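Local coordinates for protein superoxide dismutase [Mn/Fe] (Porphyromonas gingivalis, PDB 1UER) that catalyses the dismutation of superoxide radicals into oxygen and hydrogen peroxide, using one manganese or iron ion in each subunit of a homodimer, at residues L154-W159 with D173-L178. Residues are numbered along the deposited sequence; the frame is centred on the assembly and turned at random.
With FE (Fe (III) ion), chain E.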
loop_
_atom_site.group_PDB
_atom_site.type_symbol
_atom_site.label_atom_id
_atom_site.label_comp_id
_atom_site.label_asym_id
_atom_site.label_seq_id
_atom_site.Cartn_x
_atom_site.Cartn_y
_atom_site.Cartn_z
ATOM N N LEU A 154 -3.423 17.726 -10.194
ATOM C CA LEU A 154 -2.083 17.394 -9.687
ATOM C C LEU A 154 -2.230 16.210 -8.754
ATOM O O LEU A 154 -3.006 16.277 -7.803
ATOM C CB LEU A 154 -1.537 18.568 -8.887
ATOM C CG LEU A 154 -0.178 18.298 -8.248
ATOM C CD1 LEU A 154 0.881 18.278 -9.317
ATOM C CD2 LEU A 154 0.137 19.410 -7.247
ATOM N N GLY A 155 -1.494 15.131 -9.005
ATOM C CA GLY A 155 -1.670 13.982 -8.128
ATOM C C GLY A 155 -0.356 13.392 -7.677
ATOM O O GLY A 155 0.536 13.167 -8.487
ATOM N N PHE A 156 -0.251 13.120 -6.378
ATOM C CA PHE A 156 0.955 12.529 -5.797
ATOM C C PHE A 156 0.632 11.105 -5.376
ATOM O O PHE A 156 -0.379 10.845 -4.713
ATOM C CB PHE A 156 1.405 13.343 -4.579
ATOM C CG PHE A 156 2.016 14.698 -4.922
ATOM C CD1 PHE A 156 2.277 15.049 -6.261
ATOM C CD2 PHE A 156 2.323 15.621 -3.903
ATOM C CE1 PHE A 156 2.842 16.323 -6.591
ATOM C CE2 PHE A 156 2.889 16.899 -4.216
ATOM C CZ PHE A 156 3.142 17.234 -5.569
ATOM N N ASP A 157 1.498 10.189 -5.786
ATOM C CA ASP A 157 1.357 8.761 -5.528
ATOM C C ASP A 157 1.937 8.460 -4.160
ATOM O O ASP A 157 3.117 8.742 -3.926
ATOM C CB ASP A 157 2.146 8.002 -6.596
ATOM C CG ASP A 157 1.885 6.515 -6.610
ATOM O OD1 ASP A 157 1.134 6.010 -5.771
ATOM O OD2 ASP A 157 2.453 5.846 -7.500
ATOM N N VAL A 158 1.122 7.917 -3.255
ATOM C CA VAL A 158 1.640 7.568 -1.947
ATOM C C VAL A 158 1.694 6.051 -1.750
ATOM O O VAL A 158 1.921 5.570 -0.637
ATOM C CB VAL A 158 0.937 8.310 -0.751
ATOM C CG1 VAL A 158 1.134 9.866 -0.899
ATOM C CG2 VAL A 158 -0.533 7.981 -0.691
ATOM N N TRP A 159 1.486 5.289 -2.833
ATOM C CA TRP A 159 1.751 3.836 -2.753
ATOM C C TRP A 159 3.245 3.784 -2.410
ATOM O O TRP A 159 4.033 4.569 -2.956
ATOM C CB TRP A 159 1.544 3.181 -4.101
ATOM C CG TRP A 159 0.087 2.929 -4.421
ATOM C CD1 TRP A 159 -0.914 3.855 -4.603
ATOM C CD2 TRP A 159 -0.473 1.650 -4.713
ATOM N NE1 TRP A 159 -2.078 3.198 -5.017
ATOM C CE2 TRP A 159 -1.822 1.849 -5.088
ATOM C CE3 TRP A 159 0.045 0.344 -4.699
ATOM C CZ2 TRP A 159 -2.663 0.784 -5.445
ATOM C CZ3 TRP A 159 -0.804 -0.733 -5.071
ATOM C CH2 TRP A 159 -2.148 -0.482 -5.438
ATOM N N ASP A 173 8.961 13.434 3.652
ATOM C CA ASP A 173 10.099 14.076 2.970
ATOM C C ASP A 173 9.953 13.952 1.438
ATOM O O ASP A 173 10.315 14.856 0.684
ATOM C CB ASP A 173 11.432 13.442 3.416
ATOM C CG ASP A 173 11.819 13.803 4.849
ATOM O OD1 ASP A 173 11.255 14.752 5.428
ATOM O OD2 ASP A 173 12.711 13.119 5.410
ATOM N N HIS A 174 9.440 12.812 0.981
ATOM C CA HIS A 174 9.264 12.590 -0.461
ATOM C C HIS A 174 8.244 13.584 -0.995
ATOM O O HIS A 174 8.509 14.265 -1.987
ATOM C CB HIS A 174 8.768 11.174 -0.724
ATOM C CG HIS A 174 8.324 10.938 -2.136
ATOM N ND1 HIS A 174 9.206 10.849 -3.191
ATOM C CD2 HIS A 174 7.091 10.727 -2.657
ATOM C CE1 HIS A 174 8.535 10.588 -4.305
ATOM N NE2 HIS A 174 7.252 10.513 -4.005
ATOM N N LEU A 175 7.110 13.695 -0.306
ATOM C CA LEU A 175 6.047 14.612 -0.731
ATOM C C LEU A 175 6.549 16.059 -0.763
ATOM O O LEU A 175 6.224 16.809 -1.674
ATOM C CB LEU A 175 4.823 14.523 0.213
ATOM C CG LEU A 175 4.029 13.220 0.147
ATOM C CD1 LEU A 175 2.913 13.241 1.227
ATOM C CD2 LEU A 175 3.425 13.051 -1.260
ATOM N N LYS A 176 7.368 16.451 0.207
ATOM C CA LYS A 176 7.841 17.833 0.162
ATOM C C LYS A 176 8.814 18.025 -1.006
ATOM O O LYS A 176 8.837 19.092 -1.619
ATOM C CB LYS A 176 8.467 18.284 1.480
ATOM C CG LYS A 176 9.580 17.470 2.007
ATOM C CD LYS A 176 10.508 18.282 2.934
ATOM C CE LYS A 176 11.995 18.021 2.613
ATOM N NZ LYS A 176 12.291 16.723 1.954
ATOM N N ASP A 177 9.591 17.000 -1.348
ATOM C CA ASP A 177 10.520 17.131 -2.475
ATOM C C ASP A 177 9.788 17.142 -3.839
ATOM O O ASP A 177 10.290 17.680 -4.827
ATOM C CB ASP A 177 11.536 15.970 -2.504
ATOM C CG ASP A 177 12.576 16.078 -1.406
ATOM O OD1 ASP A 177 12.670 17.170 -0.804
ATOM O OD2 ASP A 177 13.296 15.072 -1.147
ATOM N N LEU A 178 8.623 16.515 -3.920
ATOM C CA LEU A 178 7.941 16.475 -5.202
ATOM C C LEU A 178 7.613 17.868 -5.747
ATOM O O LEU A 178 7.547 18.051 -6.976
ATOM C CB LEU A 178 6.635 15.689 -5.101
ATOM C CG LEU A 178 6.768 14.157 -5.087
ATOM C CD1 LEU A 178 5.346 13.608 -4.817
ATOM C CD2 LEU A 178 7.298 13.613 -6.399
HETATM FE FE FE E . 2.372 4.101 -8.436
HETATM O O HOH W 1 4.843 10.090 -5.461
HETATM O O HOH W 2 0.628 3.689 -7.463
#
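L178 lays its CD1 methyl over one face of the F156 ring, a CH-pi contact that joins helix 171-178 to edge strand 151-157 in the alpha+beta C-terminal domain of an iron/manganese superoxide dismutase. This is the tight, apolar part: CD1 stands 3.7 Å from the ring centroid, 18° off the normal, while L178 CB lies against the CZ end of the ring. F156 leaves the strand on the helix side, and with CG anti to its carbonyl carbon (chi1 -72°) the phenyl reaches the methyl of L178. L175 CD2 approaches obliquely, 3.8 Å from F156 CD2, and also meets V158 CG1 just past the strand end. W179 and F111, both edge-to-face with F156, add to the aromatic packing.

Toward the metal the fit loosens. H174 NE2 and D157 O are 4.5 Å apart, too far for a direct bond, and a water in the imidazole plane bridges them, donating to the carbonyl. On the far side of the helix, exposed K176 pairs with D177.

D157 turns its carboxylate away from the helix. OD1 accepts W159 N in an Asx turn, the N-H arriving from above the carboxylate plane, which helps fix the group's rotation. With H27, H74, H161 and a water completing the shell, D157 OD2 binds the iron at 2.0 Å.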